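Local coordinates for coat protein (Tobacco streak virus, PDB 4Y6T) that probably self-assembles into a T=3 icosahedral capsid and binds RNA, probably at the 3' end of the viral genome, with a likely role in packaging, at residues S36-D41 with R133-K138; E61-R66 with A148-A153; I69-V74 with L99-N104; F79-G84 with D122-V127. All coordinates share one frame; numbering follows the deposited sequence.

Interaction 1 of 4, residues S36-D41 with R133-K138; sequences SAKTID and RRRDAK
Lys38 N donates to Arg135 O (3.2 Å) where residues 36-41 run past 134-137 in nearly opposite end-to-end directions, 163° apart, while a type I beta turn from Arg133 to Asp136 presents two neighbouring arginines to the loop. Arg134 turns the NE side of its guanidinium to Asp41. Arg134 NE and NH2 both donate to Asp41 OD1, each at 3.0 Å, and a weak, longer bond links NE to OD2. Using NE and NH2 makes this salt bridge a side-on grip on one oxygen, with carboxylate and guanidinium planes nearly coplanar, 24° apart. Asp41 reaches it with CG anti to its backbone N (chi1 -179°). Arg134 is held further by Leu130 O on NH1 and Asn43 OD1 on NH2, which fix the rotation of the group. Arg135 lies alongside the bend at Thr39 and Ile40: its NH1 donates to Thr39 O (2.9 Å) almost exactly in the guanidinium plane, and Asp41 CB sits over one face. A water accepts from Arg135 NE (2.9 Å) and donates to Asp41 OD2 (2.6 Å), so Arg134 binds the carboxylate directly and Arg135 through the water. Lys38, extended beyond CG, passes its CE 3.5 Å from Arg134 O and carries NZ on to Thr42 O and Asp44. Ala37 CB and Ala137 CB make a small apolar touch. This surface contact joins two irregular loops, one leading from strand 25-30 to strand 45-47, the other from strand 125-127 to strand 140-150, and Arg139 NH1 binds both Ser36 O and Asp136 O beside it.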
loop_
_atom_site.group_PDB
_atom_site.type_symbol
_atom_site.label_atom_id
_atom_site.label_comp_id
_atom_site.label_asym_id
_atom_site.label_seq_id
_atom_site.Cartn_x
_atom_site.Cartn_y
_atom_site.Cartn_z
ATOM N N SER A 36 12.942 -12.538 16.625
ATOM C CA SER A 36 14.084 -13.482 16.680
ATOM C C SER A 36 14.541 -13.706 18.119
ATOM O O SER A 36 14.265 -12.878 18.994
ATOM C CB SER A 36 15.248 -12.924 15.844
ATOM O OG SER A 36 15.944 -11.884 16.583
ATOM N N ALA A 37 15.226 -14.805 18.361
ATOM C CA ALA A 37 15.924 -15.005 19.613
ATOM C C ALA A 37 16.936 -13.914 19.838
ATOM O O ALA A 37 17.345 -13.202 18.934
ATOM C CB ALA A 37 16.647 -16.326 19.620
ATOM N N LYS A 38 17.199 -13.653 21.097
ATOM C CA LYS A 38 18.109 -12.597 21.435
ATOM C C LYS A 38 19.068 -13.083 22.530
ATOM O O LYS A 38 18.811 -14.035 23.223
ATOM C CB LYS A 38 17.330 -11.281 21.764
ATOM C CG LYS A 38 16.462 -11.277 22.983
ATOM C CD LYS A 38 15.826 -9.873 23.211
ATOM C CE LYS A 38 15.008 -9.828 24.525
ATOM N NZ LYS A 38 14.711 -8.421 24.905
ATOM N N THR A 39 20.148 -12.372 22.730
ATOM C CA THR A 39 21.264 -12.822 23.580
ATOM C C THR A 39 21.161 -12.276 25.022
ATOM O O THR A 39 21.412 -12.972 25.999
ATOM C CB THR A 39 22.587 -12.314 22.892
ATOM O OG1 THR A 39 22.800 -13.137 21.732
ATOM C CG2 THR A 39 23.839 -12.452 23.799
ATOM N N ILE A 40 20.849 -10.994 25.085
ATOM C CA ILE A 40 20.729 -10.205 26.269
ATOM C C ILE A 40 19.309 -10.202 26.802
ATOM O O ILE A 40 18.389 -9.893 26.072
ATOM C CB ILE A 40 21.128 -8.752 25.951
ATOM C CG1 ILE A 40 22.545 -8.708 25.387
ATOM C CG2 ILE A 40 21.174 -7.931 27.212
ATOM C CD1 ILE A 40 23.110 -7.297 25.111
ATOM N N ASP A 41 19.162 -10.462 28.087
ATOM C CA ASP A 41 17.900 -10.448 28.742
ATOM C C ASP A 41 17.461 -8.994 29.022
ATOM O O ASP A 41 18.007 -8.299 29.885
ATOM C CB ASP A 41 17.951 -11.261 30.018
ATOM C CG ASP A 41 16.588 -11.285 30.718
ATOM O OD1 ASP A 41 15.950 -10.211 30.613
ATOM O OD2 ASP A 41 16.127 -12.323 31.302
ATOM N N ARG A 133 10.915 -17.334 29.418
ATOM C CA ARG A 133 11.307 -17.448 28.037
ATOM C C ARG A 133 11.545 -16.096 27.400
ATOM O O ARG A 133 11.248 -15.885 26.240
ATOM C CB ARG A 133 10.281 -18.178 27.279
ATOM C CG ARG A 133 10.005 -19.573 27.819
ATOM C CD ARG A 133 9.318 -20.467 26.783
ATOM N NE ARG A 133 8.071 -21.046 27.296
ATOM C CZ ARG A 133 7.928 -22.213 27.933
ATOM N NH1 ARG A 133 8.990 -22.965 28.248
ATOM N NH2 ARG A 133 6.703 -22.602 28.285
ATOM N N ARG A 134 12.201 -15.212 28.140
ATOM C CA ARG A 134 12.394 -13.845 27.732
ATOM C C ARG A 134 13.249 -13.667 26.527
ATOM O O ARG A 134 13.285 -12.579 25.951
ATOM C CB ARG A 134 12.993 -13.071 28.867
ATOM C CG ARG A 134 12.109 -13.141 30.086
ATOM C CD ARG A 134 12.484 -12.502 31.380
ATOM N NE ARG A 134 13.171 -11.235 31.248
ATOM C CZ ARG A 134 12.618 -10.030 31.422
ATOM N NH1 ARG A 134 11.311 -9.879 31.658
ATOM N NH2 ARG A 134 13.367 -8.944 31.268
ATOM N N ARG A 135 13.959 -14.715 26.090
ATOM C CA ARG A 135 14.875 -14.560 24.938
ATOM C C ARG A 135 14.500 -15.433 23.793
ATOM O O ARG A 135 15.155 -15.424 22.753
ATOM C CB ARG A 135 16.339 -14.799 25.383
ATOM C CG ARG A 135 16.750 -13.870 26.545
ATOM C CD ARG A 135 18.208 -13.852 26.988
ATOM N NE ARG A 135 18.276 -14.643 28.221
ATOM C CZ ARG A 135 19.387 -15.046 28.759
ATOM N NH1 ARG A 135 20.531 -14.642 28.247
ATOM N NH2 ARG A 135 19.331 -15.770 29.845
ATOM N N ASP A 136 13.461 -16.204 23.942
ATOM C CA ASP A 136 13.120 -17.156 22.871
ATOM C C ASP A 136 12.619 -16.456 21.614
ATOM O O ASP A 136 11.959 -15.409 21.688
ATOM C CB ASP A 136 12.051 -18.146 23.300
ATOM C CG ASP A 136 12.540 -19.158 24.344
ATOM O OD1 ASP A 136 13.670 -18.978 24.908
ATOM O OD2 ASP A 136 11.743 -20.108 24.616
ATOM N N ALA A 137 12.934 -17.058 20.479
ATOM C CA ALA A 137 12.357 -16.654 19.258
ATOM C C ALA A 137 10.860 -16.846 19.334
ATOM O O ALA A 137 10.395 -17.746 20.022
ATOM C CB ALA A 137 12.898 -17.493 18.133
ATOM N N LYS A 138 10.133 -15.969 18.631
ATOM C CA LYS A 138 8.671 -15.974 18.641
ATOM C C LYS A 138 8.031 -15.853 20.025
ATOM O O LYS A 138 6.900 -16.264 20.215
ATOM C CB LYS A 138 8.150 -17.177 17.913
ATOM C CG LYS A 138 8.692 -17.270 16.495
ATOM C CD LYS A 138 7.882 -18.263 15.700
ATOM C CE LYS A 138 8.709 -18.999 14.661
ATOM N NZ LYS A 138 7.786 -19.824 13.804
HETATM O O HOH W 1 16.288 -14.746 30.341
#

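Interaction 2 of 4, residues E61-R66 with A148-A153; sequences ETKFYR and AISKPA
Phe64 and Ile149 lie side by side and point the same way from a non-hydrogen-bonded antiparallel pair, with Ile149 CG2 3.7 Å from Phe64 CD2. Thr62 comes in from the same side: its CG2 packs 3.7 Å from Ile149 CB and also stands over one face of the Phe64 ring, toward the rim. Phe48 meets Phe64 edge-to-face, extending this buried cluster. On the other side of the sheet Tyr65 turns its ring edge to the opposite strand, and Ser150 N lies in the ring plane, 3.7 Å from Tyr65 CE2. Arg66 CB rests on Ala148 CB, beyond which the arginine leads away to a salt bridge with Asp110. Tyr65 and Arg66 both face Ala148, a classic beta bulge: Tyr65 N donates to Ala148 O (2.9 Å), and Ala148 N to Arg66 O (2.8 Å). Ser150 closes the pairing. Its OG, set between its own backbone N and carbonyl carbon (chi1 47°), accepts from Lys63 N at 2.8 Å in an almost straight bond of 172°, while Ser150 N donates to Lys63 O. A water donates to Thr62 OG1 and Ser150 O, and Thr62 OG1 is also bonded to Asn59 N. The serine hydroxyl thus takes the part of a backbone acceptor where the strands end, satisfying a peptide N-H beside an apolar cluster, and strands 63-73 and 140-150 remain tied through the bulge.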
loop_
_atom_site.group_PDB
_atom_site.type_symbol
_atom_site.label_atom_id
_atom_site.label_comp_id
_atom_site.label_asym_id
_atom_site.label_seq_id
_atom_site.Cartn_x
_atom_site.Cartn_y
_atom_site.Cartn_z
ATOM N N GLU A 61 0.435 15.699 8.640
ATOM C CA GLU A 61 -0.810 16.271 9.124
ATOM C C GLU A 61 -1.827 15.218 9.585
ATOM O O GLU A 61 -2.975 15.548 9.861
ATOM C CB GLU A 61 -1.426 17.146 8.014
ATOM C CG GLU A 61 -0.566 18.347 7.625
ATOM C CD GLU A 61 -1.247 19.315 6.668
ATOM O OE1 GLU A 61 -2.292 18.985 6.030
ATOM O OE2 GLU A 61 -0.738 20.460 6.593
ATOM N N THR A 62 -1.429 13.953 9.571
ATOM C CA THR A 62 -2.364 12.871 9.844
ATOM C C THR A 62 -2.677 12.882 11.317
ATOM O O THR A 62 -1.789 13.049 12.124
ATOM C CB THR A 62 -1.771 11.499 9.481
ATOM O OG1 THR A 62 -1.523 11.437 8.079
ATOM C CG2 THR A 62 -2.704 10.392 9.855
ATOM N N LYS A 63 -3.951 12.705 11.661
ATOM C CA LYS A 63 -4.350 12.593 13.027
ATOM C C LYS A 63 -4.604 11.142 13.341
ATOM O O LYS A 63 -5.182 10.409 12.519
ATOM C CB LYS A 63 -5.606 13.415 13.246
ATOM C CG LYS A 63 -5.377 14.942 13.262
ATOM C CD LYS A 63 -6.631 15.724 12.823
ATOM C CE LYS A 63 -6.657 15.955 11.280
ATOM N NZ LYS A 63 -8.010 16.069 10.620
ATOM N N PHE A 64 -4.245 10.720 14.546
ATOM C CA PHE A 64 -4.368 9.323 14.944
ATOM C C PHE A 64 -5.398 9.095 16.048
ATOM O O PHE A 64 -5.357 9.780 17.035
ATOM C CB PHE A 64 -2.997 8.796 15.446
ATOM C CG PHE A 64 -1.943 8.763 14.380
ATOM C CD1 PHE A 64 -1.269 9.942 14.035
ATOM C CD2 PHE A 64 -1.567 7.563 13.759
ATOM C CE1 PHE A 64 -0.273 9.917 13.072
ATOM C CE2 PHE A 64 -0.570 7.535 12.802
ATOM C CZ PHE A 64 0.070 8.705 12.458
ATOM N N TYR A 65 -6.164 8.031 15.927
ATOM C CA TYR A 65 -7.204 7.793 16.836
ATOM C C TYR A 65 -7.119 6.520 17.597
ATOM O O TYR A 65 -7.337 6.506 18.796
ATOM C CB TYR A 65 -8.567 7.843 16.059
ATOM C CG TYR A 65 -8.794 9.174 15.443
ATOM C CD1 TYR A 65 -9.284 10.204 16.192
ATOM C CD2 TYR A 65 -8.399 9.442 14.150
ATOM C CE1 TYR A 65 -9.495 11.475 15.633
ATOM C CE2 TYR A 65 -8.557 10.695 13.597
ATOM C CZ TYR A 65 -9.116 11.708 14.369
ATOM O OH TYR A 65 -9.275 12.954 13.855
ATOM N N ARG A 66 -6.811 5.433 16.920
ATOM C CA ARG A 66 -6.754 4.150 17.571
ATOM C C ARG A 66 -5.644 3.289 17.020
ATOM O O ARG A 66 -5.396 3.297 15.810
ATOM C CB ARG A 66 -8.065 3.410 17.345
ATOM C CG ARG A 66 -9.244 4.129 17.921
ATOM C CD ARG A 66 -10.554 3.576 17.434
ATOM N NE ARG A 66 -10.763 2.222 17.876
ATOM C CZ ARG A 66 -11.764 1.431 17.465
ATOM N NH1 ARG A 66 -12.664 1.852 16.578
ATOM N NH2 ARG A 66 -11.879 0.219 17.955
ATOM N N ALA A 148 -6.386 3.506 13.187
ATOM C CA ALA A 148 -7.464 4.413 12.691
ATOM C C ALA A 148 -6.913 5.816 12.586
ATOM O O ALA A 148 -6.395 6.329 13.534
ATOM C CB ALA A 148 -8.622 4.416 13.663
ATOM N N ILE A 149 -6.945 6.385 11.398
ATOM C CA ILE A 149 -6.370 7.689 11.137
ATOM C C ILE A 149 -7.338 8.584 10.304
ATOM O O ILE A 149 -8.343 8.076 9.734
ATOM C CB ILE A 149 -5.086 7.568 10.320
ATOM C CG1 ILE A 149 -5.371 6.878 9.011
ATOM C CG2 ILE A 149 -4.058 6.773 11.107
ATOM C CD1 ILE A 149 -4.242 6.962 8.013
ATOM N N SER A 150 -7.047 9.888 10.269
ATOM C CA SER A 150 -7.786 10.829 9.406
ATOM C C SER A 150 -7.504 10.451 7.961
ATOM O O SER A 150 -6.363 10.116 7.606
ATOM C CB SER A 150 -7.300 12.245 9.631
ATOM O OG SER A 150 -5.874 12.284 9.625
ATOM N N LYS A 151 -8.552 10.465 7.144
ATOM C CA LYS A 151 -8.440 10.125 5.717
ATOM C C LYS A 151 -7.399 10.961 5.079
ATOM O O LYS A 151 -7.284 12.167 5.339
ATOM C CB LYS A 151 -9.773 10.186 4.941
ATOM C CG LYS A 151 -10.351 11.539 4.649
ATOM C CD LYS A 151 -11.544 11.431 3.691
ATOM N N PRO A 152 -6.588 10.331 4.262
ATOM C CA PRO A 152 -5.650 11.194 3.564
ATOM C C PRO A 152 -6.239 11.739 2.318
ATOM O O PRO A 152 -7.350 11.363 1.851
ATOM C CB PRO A 152 -4.566 10.247 3.076
ATOM C CG PRO A 152 -5.308 8.968 2.886
ATOM C CD PRO A 152 -6.485 8.939 3.841
ATOM N N ALA A 153 -5.455 12.662 1.810
ATOM C CA ALA A 153 -5.747 13.293 0.538
ATOM C C ALA A 153 -5.774 12.213 -0.526
ATOM O O ALA A 153 -4.924 11.320 -0.541
ATOM C CB ALA A 153 -4.687 14.336 0.236
HETATM O O HOH W 2 -3.935 10.605 6.780
#

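Interaction 3 of 4, residues I69-V74 with L99-N104; sequences IGFVAV and LGFKKN
Phe71 and Phe101 form the aromatic core of the contact, a T-shaped pair in which the edge of Phe71 meets the face of Phe101. The planes stand at 89° with centroids 5.2 Å apart, and Phe71 CE1 lies 3.8 Å from Phe101 CG, over the ring but offset toward its rim. Apolar packing continues at Ala73, whose CB is 3.5 Å from Phe101 CE1, so the ring of Phe101 meets both Phe71 and Ala73. Apart from this apolar group, Lys103 runs its chain from CG to CE alongside Val74 O, with Lys103 CG 3.5 Å from Val74 O, and only its end leads away. Polar ties lie beside the rings. Asn104 N donates to Ala73 O at 2.8 Å, a nearly linear bond of 171° that follows the C=O direction closely. A water accepts from Ala73 N (2.9 Å) and donates to Lys102 O (2.7 Å), so both backbone polar atoms of Ala73 are linked to the other segment, one directly and one through solvent. Asp76 accepts from Lys103 N and adds a tie just after strand 63-73. The contact joins the end of that strand to the end of strand 99-101, which belong to different sheets. Phe71 also meets Phe79 of strand 77-82 and Trp128 edge-to-face, and packs on Val140 and Leu142 of strand 140-150, placing the aromatic pair between the two sheets of the fold.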
loop_
_atom_site.group_PDB
_atom_site.type_symbol
_atom_site.label_atom_id
_atom_site.label_comp_id
_atom_site.label_asym_id
_atom_site.label_seq_id
_atom_site.Cartn_x
_atom_site.Cartn_y
_atom_site.Cartn_z
ATOM N N ILE A 69 -3.638 -3.786 18.609
ATOM C CA ILE A 69 -2.698 -4.877 18.509
ATOM C C ILE A 69 -3.327 -6.120 19.010
ATOM O O ILE A 69 -4.244 -6.102 19.875
ATOM C CB ILE A 69 -1.396 -4.615 19.231
ATOM C CG1 ILE A 69 -1.574 -4.658 20.708
ATOM C CG2 ILE A 69 -0.763 -3.242 18.884
ATOM C CD1 ILE A 69 -0.242 -4.753 21.440
ATOM N N GLY A 70 -2.846 -7.218 18.454
ATOM C CA GLY A 70 -3.232 -8.538 18.932
ATOM C C GLY A 70 -2.027 -9.457 18.940
ATOM O O GLY A 70 -1.124 -9.325 18.056
ATOM N N PHE A 71 -1.918 -10.290 19.977
ATOM C CA PHE A 71 -0.743 -11.134 20.090
ATOM C C PHE A 71 -0.993 -12.355 20.930
ATOM O O PHE A 71 -1.975 -12.473 21.659
ATOM C CB PHE A 71 0.441 -10.380 20.631
ATOM C CG PHE A 71 0.262 -9.901 22.025
ATOM C CD1 PHE A 71 0.625 -10.689 23.106
ATOM C CD2 PHE A 71 -0.213 -8.652 22.262
ATOM C CE1 PHE A 71 0.498 -10.207 24.417
ATOM C CE2 PHE A 71 -0.404 -8.195 23.540
ATOM C CZ PHE A 71 -0.038 -8.953 24.629
ATOM N N VAL A 72 -0.074 -13.298 20.770
ATOM C CA VAL A 72 -0.008 -14.474 21.604
ATOM C C VAL A 72 1.441 -14.566 22.091
ATOM O O VAL A 72 2.352 -14.444 21.293
ATOM C CB VAL A 72 -0.349 -15.708 20.785
ATOM C CG1 VAL A 72 -0.046 -16.967 21.569
ATOM C CG2 VAL A 72 -1.810 -15.724 20.492
ATOM N N ALA A 73 1.628 -14.805 23.379
ATOM C CA ALA A 73 2.934 -14.881 23.972
ATOM C C ALA A 73 3.160 -16.275 24.601
ATOM O O ALA A 73 2.228 -16.987 24.928
ATOM C CB ALA A 73 3.090 -13.830 25.014
ATOM N N VAL A 74 4.414 -16.664 24.668
ATOM C CA VAL A 74 4.778 -17.954 25.198
ATOM C C VAL A 74 4.909 -17.944 26.710
ATOM O O VAL A 74 5.166 -18.966 27.298
ATOM C CB VAL A 74 6.123 -18.481 24.589
ATOM C CG1 VAL A 74 6.025 -18.605 23.102
ATOM C CG2 VAL A 74 7.287 -17.573 24.975
ATOM N N LEU A 99 -0.941 -3.730 31.838
ATOM C CA LEU A 99 -1.897 -4.757 31.453
ATOM C C LEU A 99 -1.257 -6.099 31.510
ATOM O O LEU A 99 -0.071 -6.228 31.227
ATOM C CB LEU A 99 -2.384 -4.506 30.054
ATOM C CG LEU A 99 -2.964 -3.077 29.906
ATOM C CD1 LEU A 99 -2.883 -2.576 28.481
ATOM C CD2 LEU A 99 -4.408 -3.140 30.391
ATOM N N GLY A 100 -2.037 -7.106 31.867
ATOM C CA GLY A 100 -1.527 -8.452 32.005
ATOM C C GLY A 100 -1.863 -9.322 30.796
ATOM O O GLY A 100 -2.807 -9.051 30.065
ATOM N N PHE A 101 -1.049 -10.354 30.552
ATOM C CA PHE A 101 -1.438 -11.395 29.609
ATOM C C PHE A 101 -0.988 -12.734 30.104
ATOM O O PHE A 101 -0.077 -12.840 30.930
ATOM C CB PHE A 101 -0.911 -11.104 28.204
ATOM C CG PHE A 101 0.563 -10.949 28.127
ATOM C CD1 PHE A 101 1.386 -12.033 28.042
ATOM C CD2 PHE A 101 1.127 -9.705 28.151
ATOM C CE1 PHE A 101 2.745 -11.866 27.948
ATOM C CE2 PHE A 101 2.507 -9.527 28.066
ATOM C CZ PHE A 101 3.315 -10.616 27.965
ATOM N N LYS A 102 -1.638 -13.757 29.593
ATOM C CA LYS A 102 -1.399 -15.112 29.975
ATOM C C LYS A 102 -0.757 -15.831 28.806
ATOM O O LYS A 102 -1.056 -15.580 27.644
ATOM C CB LYS A 102 -2.711 -15.837 30.289
ATOM C CG LYS A 102 -3.501 -15.225 31.399
ATOM C CD LYS A 102 -2.911 -15.663 32.729
ATOM C CE LYS A 102 -3.549 -14.923 33.920
ATOM N NZ LYS A 102 -2.731 -14.975 35.187
ATOM N N LYS A 103 0.119 -16.745 29.150
ATOM C CA LYS A 103 0.681 -17.736 28.237
ATOM C C LYS A 103 -0.395 -18.275 27.242
ATOM O O LYS A 103 -1.454 -18.699 27.649
ATOM C CB LYS A 103 1.155 -18.919 29.126
ATOM C CG LYS A 103 2.029 -19.963 28.475
ATOM C CD LYS A 103 2.327 -21.079 29.450
ATOM C CE LYS A 103 3.525 -21.842 28.948
ATOM N NZ LYS A 103 3.513 -23.248 29.408
ATOM N N ASN A 104 -0.046 -18.318 25.978
ATOM C CA ASN A 104 -0.785 -19.047 24.965
ATOM C C ASN A 104 -2.220 -18.600 24.848
ATOM O O ASN A 104 -3.089 -19.378 24.545
ATOM C CB ASN A 104 -0.715 -20.531 25.249
ATOM C CG ASN A 104 0.712 -21.104 25.142
ATOM O OD1 ASN A 104 1.554 -20.585 24.437
ATOM N ND2 ASN A 104 0.943 -22.207 25.802
HETATM O O HOH W 3 -0.588 -14.590 25.168
#

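Interaction 4 of 4, residues F79-G84 with D122-V127; sequences FGMVDG and DDRAIV
Met81 reaches across to Arg124 and Ile126 from its place in the antiparallel pair of strands 77-82 and 125-127. From CB the chain leaves with CG anti to the backbone N (chi1 -173°), and Met81 CG lies 4.0 Å from Arg124 CD, the two side chains crossing at about a right angle. The chain then bends, bringing Met81 SD 4.0 Å from Ile126 CG1 and near Ala125 O. At the tip Met81 CE approaches the guanidinium edge of Arg124, 4.1 Å from Arg124 NH1. Phe111 of strand 107-117 packs on both Met81 and Ile126, so this face of the pair looks toward the other sheet. On the reverse face Val82 CG2 touches Val127 CG2 at 3.9 Å and lies near Ala125 CB, while Pro94 packs on Val82. Between the faces, Gly80 with Val127 and Val82 with Ala125 are hydrogen-bonded pairs, each exchanging two backbone bonds; Val127 N to Gly80 O is 2.9 Å and close to linear. Past the strands Asp123 OD2 accepts from Gly84 N (3.1 Å, 176°), on the anti side and 32° out of the carboxylate plane, while Asp83 CB lies close to the same oxygen. Asp83 and Gly84 are poorly ordered, which suggests that this end is mobile. Chemically, the contact is a regular backbone ladder with apolar side chains on both faces, and beyond the last strand pair a carboxylate accepts a peptide N-H.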
loop_
_atom_site.group_PDB
_atom_site.type_symbol
_atom_site.label_atom_id
_atom_site.label_comp_id
_atom_site.label_asym_id
_atom_site.label_seq_id
_atom_site.Cartn_x
_atom_site.Cartn_y
_atom_site.Cartn_z
ATOM N N PHE A 79 2.268 -5.804 29.638
ATOM C CA PHE A 79 2.612 -4.871 28.582
ATOM C C PHE A 79 1.870 -3.592 28.727
ATOM O O PHE A 79 1.026 -3.437 29.613
ATOM C CB PHE A 79 2.316 -5.488 27.227
ATOM C CG PHE A 79 0.863 -5.590 26.871
ATOM C CD1 PHE A 79 -0.008 -6.342 27.595
ATOM C CD2 PHE A 79 0.374 -4.872 25.807
ATOM C CE1 PHE A 79 -1.355 -6.422 27.252
ATOM C CE2 PHE A 79 -0.980 -4.900 25.466
ATOM C CZ PHE A 79 -1.856 -5.685 26.178
ATOM N N GLY A 80 2.298 -2.603 27.971
ATOM C CA GLY A 80 1.684 -1.321 28.056
ATOM C C GLY A 80 2.359 -0.364 27.121
ATOM O O GLY A 80 3.502 -0.560 26.734
ATOM N N MET A 81 1.701 0.764 26.945
ATOM C CA MET A 81 2.274 1.876 26.232
ATOM C C MET A 81 3.081 2.756 27.153
ATOM O O MET A 81 2.701 2.984 28.297
ATOM C CB MET A 81 1.151 2.735 25.709
ATOM C CG MET A 81 1.632 3.831 24.812
ATOM S SD MET A 81 1.814 3.215 23.152
ATOM C CE MET A 81 0.144 3.598 22.636
ATOM N N VAL A 82 4.216 3.226 26.675
ATOM C CA VAL A 82 5.013 4.132 27.458
ATOM C C VAL A 82 5.450 5.269 26.590
ATOM O O VAL A 82 5.445 5.165 25.359
ATOM C CB VAL A 82 6.305 3.504 28.006
ATOM C CG1 VAL A 82 6.006 2.244 28.739
ATOM C CG2 VAL A 82 7.263 3.224 26.857
ATOM N N ASP A 83 5.795 6.367 27.227
ATOM C CA ASP A 83 6.234 7.586 26.507
ATOM C C ASP A 83 7.619 7.947 26.983
ATOM O O ASP A 83 8.205 7.196 27.765
ATOM C CB ASP A 83 5.193 8.747 26.578
ATOM C CG ASP A 83 4.827 9.139 27.996
ATOM O OD1 ASP A 83 5.628 8.871 28.919
ATOM O OD2 ASP A 83 3.728 9.706 28.184
ATOM N N GLY A 84 8.193 8.990 26.394
ATOM C CA GLY A 84 9.573 9.365 26.652
ATOM C C GLY A 84 10.542 8.314 26.165
ATOM O O GLY A 84 11.651 8.285 26.641
ATOM N N ASP A 122 5.576 10.182 18.577
ATOM C CA ASP A 122 6.770 9.486 18.143
ATOM C C ASP A 122 7.798 9.255 19.281
ATOM O O ASP A 122 8.881 8.798 19.041
ATOM C CB ASP A 122 7.397 10.186 16.917
ATOM C CG ASP A 122 7.784 11.657 17.177
ATOM O OD1 ASP A 122 7.956 12.068 18.371
ATOM O OD2 ASP A 122 7.887 12.396 16.154
ATOM N N ASP A 123 7.426 9.564 20.510
ATOM C CA ASP A 123 8.147 9.111 21.689
ATOM C C ASP A 123 7.511 7.840 22.335
ATOM O O ASP A 123 7.921 7.433 23.423
ATOM C CB ASP A 123 8.146 10.236 22.733
ATOM C CG ASP A 123 6.693 10.582 23.256
ATOM O OD1 ASP A 123 5.727 10.682 22.436
ATOM O OD2 ASP A 123 6.547 10.770 24.493
ATOM N N ARG A 124 6.470 7.273 21.733
ATOM C CA ARG A 124 5.759 6.193 22.389
ATOM C C ARG A 124 6.254 4.853 21.931
ATOM O O ARG A 124 6.711 4.692 20.812
ATOM C CB ARG A 124 4.267 6.341 22.176
ATOM C CG ARG A 124 3.721 7.583 22.859
ATOM C CD ARG A 124 2.258 7.391 23.116
ATOM N NE ARG A 124 1.552 8.587 23.565
ATOM C CZ ARG A 124 0.232 8.619 23.774
ATOM N NH1 ARG A 124 -0.525 7.543 23.556
ATOM N NH2 ARG A 124 -0.342 9.733 24.196
ATOM N N ALA A 125 6.163 3.881 22.818
ATOM C CA ALA A 125 6.433 2.521 22.492
ATOM C C ALA A 125 5.566 1.567 23.229
ATOM O O ALA A 125 5.035 1.895 24.255
ATOM C CB ALA A 125 7.886 2.201 22.812
ATOM N N ILE A 126 5.372 0.376 22.674
ATOM C CA ILE A 126 4.689 -0.648 23.424
ATOM C C ILE A 126 5.783 -1.514 23.978
ATOM O O ILE A 126 6.665 -1.952 23.195
ATOM C CB ILE A 126 3.757 -1.479 22.522
ATOM C CG1 ILE A 126 2.690 -0.542 21.972
ATOM C CG2 ILE A 126 3.121 -2.600 23.291
ATOM C CD1 ILE A 126 1.968 -1.162 20.813
ATOM N N VAL A 127 5.694 -1.796 25.270
ATOM C CA VAL A 127 6.673 -2.568 25.931
ATOM C C VAL A 127 6.065 -3.816 26.513
ATOM O O VAL A 127 5.003 -3.751 27.111
ATOM C CB VAL A 127 7.286 -1.763 27.039
ATOM C CG1 VAL A 127 8.244 -2.614 27.835
ATOM C CG2 VAL A 127 8.024 -0.586 26.435
#

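Strand 63-73 opens both interaction 2 and interaction 3, whose centres lie 27 Å apart on opposite sides of the chain's centre. Interaction 2 pairs it with strand 140-150 in one four-stranded sheet of a viral jelly-roll sandwich; interaction 4 pairs strands 77-82 and 125-127 in the other. Interaction 3 joins the two sheets, touching interaction 4 where Phe79 packs on Phe71 and Phe101, their centres 17 Å apart. Interaction 1 ties peripheral loops, 16 Å from interaction 3 between centres, and meets it through Arg133 against Lys103 and Val74. Along the chain, interactions 3 and 4 lie between the segments of 1 and 2; 1 alternates with 2, and 3 with 4, joining strands and loops distant in sequence.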